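Local coordinates for protein insecticidal Delta-Endotoxin Cry8Ea1 (Bacillus Thuringiensis, PDB 3EB7) that kills insect larvae, notably those of Holotrichia parallela, probably by binding to midgut cells and opening pores in their membranes, at residues D278-L283 and H304-Q309; L283-G288 and Q332-T337; Q318-T323 and L416-F421; Y342-T347 and F430-R435. All blocks are in the same frame, centred on the assembly; numbering follows the deposited sequence.

Overall arrangement
Following the chain from the N terminus, contact 1 closes the hairpin of strands 278-292 and 296-310, a loop of about twenty residues. Contact 2 starts on the same first strand, shares Leu283 with contact 1 and crosses it, adding strand 330-335 on the other side; this gives the 3-2-1-4 strand order of a Greek key. Contact 3 opens after contact 1 has closed, crosses contact 2, and joins edge strand 316-321 to strand 414-422 of another sheet. Contact 4 crosses contact 3 and brings strand 340-352 of a third sheet against strand 427-434. Together they tie the three antiparallel sheets of the beta-prism domain of a three-domain Cry toxin.

Contact 1 (D278-L283 and H304-Q309); sequences DFITRL and HQISSQ
His304 meets Leu283 where strands 278-292 and 296-310 pair antiparallel in a long hairpin; His304 CD2 lies 3.6 Å from Leu283 CD2. The imidazole is held by bonds to Val419 O and Trp301. Gln305 offers its carbonyl, whose O lies 3.4 Å from Leu283 CD2. Ile306 then extends CG1 anti to its backbone N (chi1 -179°), which carries CD1 to 3.5 Å from Ile280 CD1, and the two isoleucines meet at about a right angle.

At Ser307 the ladder changes step. Its N donates to Arg282 O over 2.9 Å, almost straight, whereas its O receives Thr281 N at 2.8 Å from above the carbonyl plane. Arg282 N reaches that same oxygen through a weak bond of 3.3 Å. Thr281 and Arg282 thus both face Ser307, a classic beta bulge. Ser307 OG turns to Thr317 on the next strand. Ser308 sets its OG 3.2 Å from OD2 of Asp278, the aspartate whose OD1 makes a salt bridge to Arg272. Gln309 completes the pairing by bonding through both N and O to the backbone of Phe279, and its CB rests 3.8 Å from Thr281 CG2.

One carbonyl, with one strong and one weak amide donor, therefore absorbs the extra residue, keeping the backbone paired while Ile280, Leu283 and Ile306 still lie on the same face of the sheet, with Ser308 at its polar end.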
loop_
_atom_site.group_PDB
_atom_site.type_symbol
_atom_site.label_atom_id
_atom_site.label_comp_id
_atom_site.label_asym_id
_atom_site.label_seq_id
_atom_site.Cartn_x
_atom_site.Cartn_y
_atom_site.Cartn_z
ATOM N N ASP A 278 12.028 -3.497 5.646
ATOM C CA ASP A 278 12.700 -4.681 6.244
ATOM C C ASP A 278 11.858 -5.970 6.289
ATOM O O ASP A 278 10.674 -5.959 6.001
ATOM C CB ASP A 278 13.321 -4.365 7.615
ATOM C CG ASP A 278 12.297 -3.948 8.665
ATOM O OD1 ASP A 278 11.081 -4.034 8.409
ATOM O OD2 ASP A 278 12.713 -3.547 9.786
ATOM N N PHE A 279 12.510 -7.071 6.619
ATOM C CA PHE A 279 11.861 -8.390 6.697
ATOM C C PHE A 279 12.186 -9.017 8.025
ATOM O O PHE A 279 13.344 -8.965 8.444
ATOM C CB PHE A 279 12.354 -9.313 5.575
ATOM C CG PHE A 279 11.900 -8.883 4.215
ATOM C CD1 PHE A 279 12.730 -8.079 3.401
ATOM C CD2 PHE A 279 10.632 -9.230 3.757
ATOM C CE1 PHE A 279 12.282 -7.653 2.137
ATOM C CE2 PHE A 279 10.187 -8.824 2.509
ATOM C CZ PHE A 279 10.999 -8.036 1.702
ATOM N N ILE A 280 11.170 -9.588 8.674
ATOM C CA ILE A 280 11.363 -10.359 9.893
ATOM C C ILE A 280 12.257 -11.565 9.640
ATOM O O ILE A 280 12.085 -12.263 8.643
ATOM C CB ILE A 280 9.987 -10.767 10.565
ATOM C CG1 ILE A 280 10.201 -11.412 11.926
ATOM C CG2 ILE A 280 9.164 -11.741 9.667
ATOM C CD1 ILE A 280 8.945 -11.376 12.836
ATOM N N THR A 281 13.220 -11.794 10.541
ATOM C CA THR A 281 14.123 -12.964 10.483
ATOM C C THR A 281 14.007 -13.939 11.674
ATOM O O THR A 281 14.258 -15.142 11.557
ATOM C CB THR A 281 15.605 -12.537 10.333
ATOM O OG1 THR A 281 15.999 -11.794 11.480
ATOM C CG2 THR A 281 15.809 -11.699 9.059
ATOM N N ARG A 282 13.603 -13.433 12.826
ATOM C CA ARG A 282 13.477 -14.294 13.992
ATOM C C ARG A 282 12.536 -13.671 14.999
ATOM O O ARG A 282 12.487 -12.442 15.119
ATOM C CB ARG A 282 14.862 -14.534 14.596
ATOM C CG ARG A 282 14.947 -15.766 15.480
ATOM C CD ARG A 282 16.393 -16.183 15.811
ATOM N NE ARG A 282 16.377 -17.456 16.561
ATOM C CZ ARG A 282 16.281 -18.665 15.998
ATOM N NH1 ARG A 282 16.245 -18.785 14.660
ATOM N NH2 ARG A 282 16.232 -19.751 16.776
ATOM N N LEU A 283 11.752 -14.501 15.694
ATOM C CA LEU A 283 10.927 -13.999 16.828
ATOM C C LEU A 283 11.060 -14.938 18.018
ATOM O O LEU A 283 10.901 -16.144 17.844
ATOM C CB LEU A 283 9.456 -14.010 16.424
ATOM C CG LEU A 283 8.421 -12.961 16.816
ATOM C CD1 LEU A 283 7.139 -13.692 17.074
ATOM C CD2 LEU A 283 8.808 -12.123 17.968
ATOM N N HIS A 304 8.549 -10.273 23.918
ATOM C CA HIS A 304 9.187 -10.924 22.771
ATOM C C HIS A 304 10.451 -10.208 22.362
ATOM O O HIS A 304 10.697 -9.056 22.718
ATOM C CB HIS A 304 8.233 -11.061 21.566
ATOM C CG HIS A 304 7.815 -9.763 20.945
ATOM N ND1 HIS A 304 6.730 -9.036 21.393
ATOM C CD2 HIS A 304 8.309 -9.084 19.880
ATOM C CE1 HIS A 304 6.596 -7.949 20.654
ATOM N NE2 HIS A 304 7.521 -7.966 19.710
ATOM N N GLN A 305 11.245 -10.922 21.595
ATOM C CA GLN A 305 12.471 -10.418 21.025
ATOM C C GLN A 305 12.312 -10.620 19.528
ATOM O O GLN A 305 11.950 -11.691 19.066
ATOM C CB GLN A 305 13.646 -11.220 21.603
ATOM C CG GLN A 305 14.941 -10.481 21.577
ATOM C CD GLN A 305 16.163 -11.375 21.622
ATOM O OE1 GLN A 305 16.958 -11.267 22.530
ATOM N NE2 GLN A 305 16.326 -12.238 20.636
ATOM N N ILE A 306 12.520 -9.589 18.754
ATOM C CA ILE A 306 12.250 -9.679 17.332
ATOM C C ILE A 306 13.449 -9.195 16.541
ATOM O O ILE A 306 14.054 -8.179 16.881
ATOM C CB ILE A 306 10.936 -8.894 16.930
ATOM C CG1 ILE A 306 10.664 -9.018 15.413
ATOM C CG2 ILE A 306 10.984 -7.407 17.391
ATOM C CD1 ILE A 306 9.251 -8.623 15.024
ATOM N N SER A 307 13.800 -9.933 15.488
ATOM C CA SER A 307 14.889 -9.542 14.603
ATOM C C SER A 307 14.326 -9.318 13.226
ATOM O O SER A 307 13.473 -10.100 12.745
ATOM C CB SER A 307 15.990 -10.615 14.545
ATOM O OG SER A 307 16.613 -10.814 15.808
ATOM N N SER A 308 14.807 -8.245 12.594
ATOM C CA SER A 308 14.531 -7.938 11.180
ATOM C C SER A 308 15.767 -7.440 10.453
ATOM O O SER A 308 16.804 -7.075 11.064
ATOM C CB SER A 308 13.433 -6.879 11.058
ATOM O OG SER A 308 13.729 -5.752 11.867
ATOM N N GLN A 309 15.610 -7.338 9.139
ATOM C CA GLN A 309 16.698 -7.082 8.241
ATOM C C GLN A 309 16.215 -6.399 6.977
ATOM O O GLN A 309 15.376 -6.962 6.281
ATOM C CB GLN A 309 17.312 -8.437 7.848
ATOM C CG GLN A 309 18.683 -8.282 7.348
ATOM C CD GLN A 309 19.211 -9.523 6.684
ATOM O OE1 GLN A 309 20.251 -9.482 6.039
ATOM N NE2 GLN A 309 18.525 -10.622 6.847
#

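Contact 2 (L283-G288 and Q332-T337); sequences LSIYTG and QQIGFT
Ile285 and Ile334 lean across neighbouring antiparallel strands and touch at their ends, CD1 of Ile285 lying 4.1 Å from CD1 of Ile334. The two side chains cross obliquely, and they have nearly the same shape: in each, CG1 stands beside the backbone N (chi1 -55° in both) and the chain runs on extended, so that CD1 is the reaching atom. Next to them Leu283 presents its CB, rather than a methyl branch, to the edge of the Phe336 ring, at 3.8 Å from CE1 and near the ring plane. Ile334 CG2, from the same segment as Phe336, covers one face of that ring, offset toward the rim, so the edge contact with Leu283 is the one that crosses between the strands. Phe366 and Phe379 add edge-to-face contacts to the ring.

The reverse side of the sheet carries a lighter contact, Ser284 OG passing 3.6 Å from Gln333 CG. Between the two faces run four backbone bonds. Leu283 and Ile334 exchange a pair, Ile334 N reaching Leu283 O at 2.7 Å, and Ile285 and Gln332 exchange another, with Ile285 N 2.8 Å from Gln332 O. Gln332 NE2 turns to Thr380 O on strand 376-381, part of a different sheet, which Ile285 and Ile334 also touch through Tyr381 and Phe379.

The result is a division of labour: peptide groups fix the register of edge strand 330-335, while aliphatic and aromatic groups on one face, helped by the polar link from Gln332 to Thr380, bind its sheet to the next in the prism core.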
loop_
_atom_site.group_PDB
_atom_site.type_symbol
_atom_site.label_atom_id
_atom_site.label_comp_id
_atom_site.label_asym_id
_atom_site.label_seq_id
_atom_site.Cartn_x
_atom_site.Cartn_y
_atom_site.Cartn_z
ATOM N N LEU A 283 11.752 -14.501 15.694
ATOM C CA LEU A 283 10.927 -13.999 16.828
ATOM C C LEU A 283 11.060 -14.938 18.018
ATOM O O LEU A 283 10.901 -16.144 17.844
ATOM C CB LEU A 283 9.456 -14.010 16.424
ATOM C CG LEU A 283 8.421 -12.961 16.816
ATOM C CD1 LEU A 283 7.139 -13.692 17.074
ATOM C CD2 LEU A 283 8.808 -12.123 17.968
ATOM N N SER A 284 11.340 -14.419 19.206
ATOM C CA SER A 284 11.257 -15.231 20.429
ATOM C C SER A 284 10.118 -14.724 21.263
ATOM O O SER A 284 10.064 -13.542 21.502
ATOM C CB SER A 284 12.526 -15.149 21.304
ATOM O OG SER A 284 13.632 -15.653 20.619
ATOM N N ILE A 285 9.223 -15.613 21.707
ATOM C CA ILE A 285 8.060 -15.189 22.510
ATOM C C ILE A 285 8.256 -15.702 23.941
ATOM O O ILE A 285 8.568 -16.866 24.151
ATOM C CB ILE A 285 6.736 -15.727 21.908
ATOM C CG1 ILE A 285 6.595 -15.317 20.440
ATOM C CG2 ILE A 285 5.496 -15.361 22.769
ATOM C CD1 ILE A 285 5.454 -16.054 19.674
ATOM N N TYR A 286 8.096 -14.830 24.919
ATOM C CA TYR A 286 8.253 -15.173 26.318
ATOM C C TYR A 286 6.848 -15.275 26.942
ATOM O O TYR A 286 5.990 -14.401 26.748
ATOM C CB TYR A 286 9.139 -14.117 27.024
ATOM C CG TYR A 286 10.544 -14.078 26.435
ATOM C CD1 TYR A 286 10.837 -13.347 25.280
ATOM C CD2 TYR A 286 11.567 -14.806 27.015
ATOM C CE1 TYR A 286 12.140 -13.370 24.691
ATOM C CE2 TYR A 286 12.855 -14.826 26.463
ATOM C CZ TYR A 286 13.136 -14.117 25.302
ATOM O OH TYR A 286 14.423 -14.170 24.811
ATOM N N THR A 287 6.635 -16.368 27.670
ATOM C CA THR A 287 5.334 -16.718 28.225
ATOM C C THR A 287 5.297 -16.617 29.762
ATOM O O THR A 287 6.236 -16.984 30.450
ATOM C CB THR A 287 4.958 -18.138 27.770
ATOM O OG1 THR A 287 4.979 -18.169 26.331
ATOM C CG2 THR A 287 3.594 -18.544 28.288
ATOM N N GLY A 288 4.193 -16.072 30.269
ATOM C CA GLY A 288 3.882 -16.069 31.679
ATOM C C GLY A 288 2.604 -16.849 31.932
ATOM O O GLY A 288 1.829 -17.119 31.036
ATOM N N GLN A 332 9.796 -19.489 23.356
ATOM C CA GLN A 332 9.749 -20.224 22.135
ATOM C C GLN A 332 10.462 -19.359 21.110
ATOM O O GLN A 332 10.166 -18.162 21.015
ATOM C CB GLN A 332 8.291 -20.457 21.722
ATOM C CG GLN A 332 8.176 -21.367 20.480
ATOM C CD GLN A 332 6.756 -21.647 20.076
ATOM O OE1 GLN A 332 5.832 -21.474 20.861
ATOM N NE2 GLN A 332 6.580 -22.112 18.858
ATOM N N GLN A 333 11.385 -19.961 20.355
ATOM C CA GLN A 333 12.095 -19.284 19.249
ATOM C C GLN A 333 11.528 -19.715 17.901
ATOM O O GLN A 333 11.370 -20.911 17.643
ATOM C CB GLN A 333 13.607 -19.582 19.303
ATOM C CG GLN A 333 14.295 -19.221 20.645
ATOM C CD GLN A 333 15.780 -19.667 20.744
ATOM O OE1 GLN A 333 16.288 -19.904 21.839
ATOM N NE2 GLN A 333 16.468 -19.752 19.615
ATOM N N ILE A 334 11.233 -18.746 17.031
ATOM C CA ILE A 334 10.703 -19.021 15.702
ATOM C C ILE A 334 11.617 -18.412 14.645
ATOM O O ILE A 334 11.816 -17.187 14.618
ATOM C CB ILE A 334 9.230 -18.495 15.529
ATOM C CG1 ILE A 334 8.292 -19.061 16.631
ATOM C CG2 ILE A 334 8.721 -18.847 14.151
ATOM C CD1 ILE A 334 6.862 -18.458 16.659
ATOM N N GLY A 335 12.220 -19.252 13.803
ATOM C CA GLY A 335 13.067 -18.748 12.699
ATOM C C GLY A 335 12.193 -18.380 11.488
ATOM O O GLY A 335 11.445 -19.219 11.008
ATOM N N PHE A 336 12.273 -17.136 11.013
ATOM C CA PHE A 336 11.338 -16.622 9.999
ATOM C C PHE A 336 12.073 -16.196 8.699
ATOM O O PHE A 336 11.424 -15.769 7.724
ATOM C CB PHE A 336 10.577 -15.400 10.543
ATOM C CG PHE A 336 9.297 -15.706 11.310
ATOM C CD1 PHE A 336 9.098 -15.172 12.567
ATOM C CD2 PHE A 336 8.272 -16.465 10.756
ATOM C CE1 PHE A 336 7.908 -15.398 13.289
ATOM C CE2 PHE A 336 7.072 -16.706 11.481
ATOM C CZ PHE A 336 6.902 -16.151 12.745
ATOM N N THR A 337 13.405 -16.314 8.688
ATOM C CA THR A 337 14.235 -15.916 7.551
ATOM C C THR A 337 13.747 -16.496 6.241
ATOM O O THR A 337 13.594 -17.723 6.123
ATOM C CB THR A 337 15.747 -16.202 7.795
ATOM O OG1 THR A 337 16.099 -15.603 9.028
ATOM C CG2 THR A 337 16.663 -15.575 6.747
#

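Contact 3 (Q318-T323 and L416-F421); sequences QTYGTT and LNYVTF
Tyr320 lies against Thr420 in a partly buried contact between two sheets of the beta prism, made mainly by the side chains of Tyr320, Tyr418 and Phe421, against backbone atoms as well, where edge strand 316-321 passes strand 414-422. The axes of the short strand segments run at 41° and come no nearer than 6.8 Å, and no backbone bond joins them: they pack without pairing. Tyr320 does most of the touching. Thr420 CA sits over one face of its ring, 4.2 Å from the centroid, in a CH-pi contact. The two side chains lie side by side and point the same way, which takes Thr420 CG2 to 3.6 Å from Tyr320 OH, while Thr420 OG1 is bonded to Phe270 O.

Tyr418 crosses Tyr320 at about a right angle. It receives Tyr320 OH at its edge, in the ring plane, 3.7 Å from CE2. A water lies 2.8 Å from Tyr320 OH; it is modelled so close to Tyr418 OH that the second half of the bridge is doubtful in its detail. Gln318 CG passes 3.3 Å from Tyr418 OH.

At the other end Tyr320 CB meets Phe421 CB at 3.8 Å. Gly321, having no side chain to collide with the Phe421 ring, brings its CA to 3.9 Å from Phe421 CD2, and the Phe421 ring stacks on Trp301. His304 packs against Tyr320, and Arg272 makes a cation-pi contact with Tyr418.

In chemical terms the seam is mostly dispersion and CH-pi contact round one tyrosine ring, with the two tyrosine hydroxyls converging near one water.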
loop_
_atom_site.group_PDB
_atom_site.type_symbol
_atom_site.label_atom_id
_atom_site.label_comp_id
_atom_site.label_asym_id
_atom_site.label_seq_id
_atom_site.Cartn_x
_atom_site.Cartn_y
_atom_site.Cartn_z
ATOM N N GLN A 318 15.240 -5.984 18.520
ATOM C CA GLN A 318 14.653 -5.231 19.619
ATOM C C GLN A 318 13.856 -6.161 20.529
ATOM O O GLN A 318 13.469 -7.269 20.157
ATOM C CB GLN A 318 13.782 -4.054 19.129
ATOM C CG GLN A 318 14.284 -3.327 17.849
ATOM C CD GLN A 318 15.414 -2.260 18.034
ATOM O OE1 GLN A 318 15.841 -1.913 19.165
ATOM N NE2 GLN A 318 15.897 -1.728 16.893
ATOM N N THR A 319 13.608 -5.674 21.731
ATOM C CA THR A 319 12.968 -6.399 22.797
ATOM C C THR A 319 11.717 -5.631 23.159
ATOM O O THR A 319 11.719 -4.394 23.102
ATOM C CB THR A 319 13.967 -6.454 23.971
ATOM O OG1 THR A 319 14.598 -7.729 23.962
ATOM C CG2 THR A 319 13.337 -6.254 25.292
ATOM N N TYR A 320 10.657 -6.363 23.520
ATOM C CA TYR A 320 9.399 -5.784 24.012
ATOM C C TYR A 320 8.859 -6.576 25.161
ATOM O O TYR A 320 8.929 -7.801 25.140
ATOM C CB TYR A 320 8.319 -5.820 22.922
ATOM C CG TYR A 320 8.557 -4.869 21.789
ATOM C CD1 TYR A 320 8.009 -3.593 21.825
ATOM C CD2 TYR A 320 9.319 -5.239 20.678
ATOM C CE1 TYR A 320 8.180 -2.722 20.791
ATOM C CE2 TYR A 320 9.514 -4.345 19.634
ATOM C CZ TYR A 320 8.954 -3.090 19.726
ATOM O OH TYR A 320 9.115 -2.177 18.730
ATOM N N GLY A 321 8.308 -5.874 26.143
ATOM C CA GLY A 321 7.624 -6.499 27.257
ATOM C C GLY A 321 8.571 -7.104 28.270
ATOM O O GLY A 321 9.673 -6.584 28.493
ATOM N N THR A 322 8.131 -8.184 28.903
ATOM C CA THR A 322 8.948 -8.895 29.858
ATOM C C THR A 322 9.642 -10.053 29.168
ATOM O O THR A 322 9.001 -10.897 28.528
ATOM C CB THR A 322 8.087 -9.366 31.027
ATOM O OG1 THR A 322 7.524 -8.209 31.645
ATOM C CG2 THR A 322 8.901 -10.171 32.085
ATOM N N THR A 323 10.966 -10.065 29.253
ATOM C CA THR A 323 11.746 -11.127 28.622
ATOM C C THR A 323 12.755 -11.752 29.577
ATOM O O THR A 323 13.663 -12.407 29.141
ATOM C CB THR A 323 12.484 -10.641 27.336
ATOM O OG1 THR A 323 13.481 -9.669 27.697
ATOM C CG2 THR A 323 11.504 -10.019 26.305
ATOM N N LEU A 416 3.642 -10.852 7.150
ATOM C CA LEU A 416 3.954 -10.313 8.480
ATOM C C LEU A 416 5.337 -9.658 8.436
ATOM O O LEU A 416 6.304 -10.271 7.951
ATOM C CB LEU A 416 3.916 -11.390 9.579
ATOM C CG LEU A 416 4.150 -10.904 11.030
ATOM C CD1 LEU A 416 3.008 -9.956 11.432
ATOM C CD2 LEU A 416 4.257 -12.095 12.012
ATOM N N ASN A 417 5.422 -8.437 8.964
ATOM C CA ASN A 417 6.644 -7.684 8.944
ATOM C C ASN A 417 7.239 -7.484 10.339
ATOM O O ASN A 417 8.455 -7.543 10.513
ATOM C CB ASN A 417 6.395 -6.321 8.262
ATOM C CG ASN A 417 7.655 -5.436 8.177
ATOM O OD1 ASN A 417 8.786 -5.914 8.154
ATOM N ND2 ASN A 417 7.448 -4.156 8.149
ATOM N N TYR A 418 6.401 -7.238 11.335
ATOM C CA TYR A 418 6.888 -6.875 12.638
ATOM C C TYR A 418 5.796 -7.084 13.696
ATOM O O TYR A 418 4.609 -7.239 13.366
ATOM C CB TYR A 418 7.353 -5.403 12.602
ATOM C CG TYR A 418 8.539 -5.109 13.502
ATOM C CD1 TYR A 418 9.842 -5.456 13.113
ATOM C CD2 TYR A 418 8.353 -4.485 14.741
ATOM C CE1 TYR A 418 10.934 -5.188 13.973
ATOM C CE2 TYR A 418 9.434 -4.206 15.595
ATOM C CZ TYR A 418 10.701 -4.565 15.206
ATOM O OH TYR A 418 11.745 -4.303 16.051
ATOM N N VAL A 419 6.220 -7.092 14.963
ATOM C CA VAL A 419 5.361 -7.150 16.140
ATOM C C VAL A 419 5.822 -6.130 17.195
ATOM O O VAL A 419 6.984 -6.151 17.644
ATOM C CB VAL A 419 5.389 -8.561 16.794
ATOM C CG1 VAL A 419 4.252 -8.713 17.793
ATOM C CG2 VAL A 419 5.290 -9.698 15.736
ATOM N N THR A 420 4.902 -5.238 17.592
ATOM C CA THR A 420 5.087 -4.338 18.734
ATOM C C THR A 420 4.155 -4.769 19.867
ATOM O O THR A 420 3.315 -5.648 19.684
ATOM C CB THR A 420 4.822 -2.887 18.358
ATOM O OG1 THR A 420 3.466 -2.767 17.882
ATOM C CG2 THR A 420 5.802 -2.475 17.252
ATOM N N PHE A 421 4.289 -4.164 21.039
ATOM C CA PHE A 421 3.662 -4.740 22.213
ATOM C C PHE A 421 3.529 -3.683 23.299
ATOM O O PHE A 421 4.358 -2.770 23.368
ATOM C CB PHE A 421 4.532 -5.941 22.657
ATOM C CG PHE A 421 3.964 -6.779 23.778
ATOM C CD1 PHE A 421 3.036 -7.777 23.529
ATOM C CD2 PHE A 421 4.443 -6.634 25.072
ATOM C CE1 PHE A 421 2.512 -8.565 24.586
ATOM C CE2 PHE A 421 3.942 -7.423 26.123
ATOM C CZ PHE A 421 2.980 -8.387 25.881
HETATM O O HOH W 1 11.542 -2.221 17.265
#

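Contact 4 (Y342-T347 and F430-R435); sequences YKTLST and FSWTHR
Thr344 bridges the edges of the Phe430 and Trp432 rings. Its OG1 sits between the backbone N and the carbonyl carbon (chi1 59°), a setting that places the hydroxyl in the plane of each ring: 3.5 Å from Phe430 CD1 and 3.6 Å from Trp432 CZ2. CG2 works alongside it, 3.7 Å from Trp432 CH2.

Phe430 carries CG beside its backbone N, but its ring is turned unusually, with chi2 at 173°. CA therefore lies almost in the ring plane, and CD1 and CE1 are thrust forward at the threonine. Ser346 OG approaches CE1 of Phe430 obliquely, at 3.8 Å. Trp432 comes from the direction opposite to Thr344 and offers the outer rim of its six-membered ring, while NE1 is bonded to Thr244 OG1. Ring hydrogens directed at the threonine oxygen would probably be mildly favourable electrostatically.

The axes of the short strand segments, one from each of two sheets, come no closer than 10.2 Å. Strand 340-352 pairs with 357-369 and 389-394, and Ser395 of short helix 395-398 bonds Thr344 N. Strand 427-434 runs between 241-243 and 414-422, with Ile247 and Leu399 packed beside its two aromatic rings.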
loop_
_atom_site.group_PDB
_atom_site.type_symbol
_atom_site.label_atom_id
_atom_site.label_comp_id
_atom_site.label_asym_id
_atom_site.label_seq_id
_atom_site.Cartn_x
_atom_site.Cartn_y
_atom_site.Cartn_z
ATOM N N TYR A 342 1.740 -15.376 5.578
ATOM C CA TYR A 342 0.577 -14.817 4.891
ATOM C C TYR A 342 -0.713 -14.790 5.719
ATOM O O TYR A 342 -1.680 -14.157 5.326
ATOM C CB TYR A 342 0.377 -15.508 3.531
ATOM C CG TYR A 342 0.224 -17.000 3.608
ATOM C CD1 TYR A 342 -1.041 -17.588 3.801
ATOM C CD2 TYR A 342 1.342 -17.835 3.513
ATOM C CE1 TYR A 342 -1.178 -18.999 3.918
ATOM C CE2 TYR A 342 1.213 -19.232 3.614
ATOM C CZ TYR A 342 -0.042 -19.803 3.802
ATOM O OH TYR A 342 -0.145 -21.176 3.912
ATOM N N LYS A 343 -0.729 -15.464 6.864
ATOM C CA LYS A 343 -1.922 -15.486 7.706
ATOM C C LYS A 343 -1.536 -15.777 9.125
ATOM O O LYS A 343 -0.668 -16.600 9.383
ATOM C CB LYS A 343 -2.924 -16.539 7.229
ATOM C CG LYS A 343 -4.133 -16.705 8.174
ATOM C CD LYS A 343 -5.309 -17.334 7.465
ATOM C CE LYS A 343 -5.629 -18.694 7.948
ATOM N NZ LYS A 343 -6.886 -18.705 8.729
ATOM N N THR A 344 -2.154 -15.053 10.050
ATOM C CA THR A 344 -1.999 -15.302 11.447
ATOM C C THR A 344 -3.408 -15.516 11.936
ATOM O O THR A 344 -4.338 -14.830 11.480
ATOM C CB THR A 344 -1.324 -14.108 12.217
ATOM O OG1 THR A 344 -2.101 -12.902 12.078
ATOM C CG2 THR A 344 0.114 -13.876 11.715
ATOM N N LEU A 345 -3.567 -16.483 12.840
ATOM C CA LEU A 345 -4.824 -16.699 13.515
ATOM C C LEU A 345 -4.487 -16.643 14.987
ATOM O O LEU A 345 -3.734 -17.469 15.460
ATOM C CB LEU A 345 -5.404 -18.048 13.084
ATOM C CG LEU A 345 -6.889 -18.378 13.360
ATOM C CD1 LEU A 345 -7.041 -18.908 14.756
ATOM C CD2 LEU A 345 -7.868 -17.227 13.181
ATOM N N SER A 346 -4.993 -15.640 15.712
ATOM C CA SER A 346 -4.566 -15.431 17.089
ATOM C C SER A 346 -5.725 -15.562 18.040
ATOM O O SER A 346 -6.856 -15.187 17.704
ATOM C CB SER A 346 -3.938 -14.050 17.295
ATOM O OG SER A 346 -3.008 -13.712 16.270
ATOM N N THR A 347 -5.437 -16.051 19.242
ATOM C CA THR A 347 -6.427 -16.096 20.272
ATOM C C THR A 347 -6.124 -15.030 21.336
ATOM O O THR A 347 -5.200 -15.156 22.132
ATOM C CB THR A 347 -6.519 -17.520 20.878
ATOM O OG1 THR A 347 -6.835 -18.451 19.837
ATOM C CG2 THR A 347 -7.590 -17.602 21.978
ATOM N N PHE A 430 0.415 -6.526 15.125
ATOM C CA PHE A 430 1.156 -7.043 13.961
ATOM C C PHE A 430 1.187 -5.977 12.869
ATOM O O PHE A 430 0.176 -5.327 12.605
ATOM C CB PHE A 430 0.496 -8.319 13.429
ATOM C CG PHE A 430 0.611 -9.548 14.334
ATOM C CD1 PHE A 430 -0.082 -10.725 14.006
ATOM C CD2 PHE A 430 1.389 -9.559 15.486
ATOM C CE1 PHE A 430 0.020 -11.893 14.823
ATOM C CE2 PHE A 430 1.487 -10.734 16.311
ATOM C CZ PHE A 430 0.835 -11.873 15.981
ATOM N N SER A 431 2.351 -5.766 12.271
ATOM C CA SER A 431 2.479 -4.953 11.055
ATOM C C SER A 431 2.830 -5.809 9.848
ATOM O O SER A 431 3.401 -6.884 9.965
ATOM C CB SER A 431 3.509 -3.813 11.221
ATOM O OG SER A 431 4.830 -4.315 11.182
ATOM N N TRP A 432 2.478 -5.310 8.679
ATOM C CA TRP A 432 2.521 -6.103 7.464
ATOM C C TRP A 432 2.992 -5.286 6.286
ATOM O O TRP A 432 2.659 -4.112 6.201
ATOM C CB TRP A 432 1.107 -6.628 7.149
ATOM C CG TRP A 432 0.471 -7.363 8.273
ATOM C CD1 TRP A 432 -0.056 -6.833 9.432
ATOM C CD2 TRP A 432 0.247 -8.762 8.337
ATOM N NE1 TRP A 432 -0.568 -7.841 10.207
ATOM C CE2 TRP A 432 -0.390 -9.030 9.549
ATOM C CE3 TRP A 432 0.533 -9.822 7.479
ATOM C CZ2 TRP A 432 -0.744 -10.329 9.933
ATOM C CZ3 TRP A 432 0.176 -11.102 7.853
ATOM C CH2 TRP A 432 -0.449 -11.345 9.066
ATOM N N THR A 433 3.678 -5.944 5.345
ATOM C CA THR A 433 4.093 -5.321 4.095
ATOM C C THR A 433 3.359 -5.959 2.943
ATOM O O THR A 433 2.956 -7.113 3.034
ATOM C CB THR A 433 5.630 -5.370 3.859
ATOM O OG1 THR A 433 6.098 -6.714 3.956
ATOM C CG2 THR A 433 6.382 -4.486 4.899
ATOM N N HIS A 434 3.170 -5.182 1.871
ATOM C CA HIS A 434 2.472 -5.615 0.647
ATOM C C HIS A 434 3.277 -6.613 -0.213
ATOM O O HIS A 434 4.536 -6.517 -0.355
ATOM C CB HIS A 434 2.041 -4.376 -0.183
ATOM C CG HIS A 434 0.978 -4.664 -1.203
ATOM N ND1 HIS A 434 1.262 -5.123 -2.470
ATOM C CD2 HIS A 434 -0.374 -4.559 -1.139
ATOM C CE1 HIS A 434 0.136 -5.315 -3.133
ATOM N NE2 HIS A 434 -0.871 -4.975 -2.350
ATOM N N ARG A 435 2.546 -7.574 -0.788
ATOM C CA ARG A 435 3.109 -8.569 -1.698
ATOM C C ARG A 435 3.935 -7.944 -2.834
ATOM O O ARG A 435 4.946 -8.506 -3.215
ATOM C CB ARG A 435 1.979 -9.441 -2.277
ATOM C CG ARG A 435 2.407 -10.544 -3.266
ATOM C CD ARG A 435 3.045 -11.757 -2.577
ATOM N NE ARG A 435 3.223 -12.917 -3.474
ATOM C CZ ARG A 435 2.270 -13.803 -3.810
ATOM N NH1 ARG A 435 1.027 -13.684 -3.375
ATOM N NH2 ARG A 435 2.561 -14.812 -4.633
#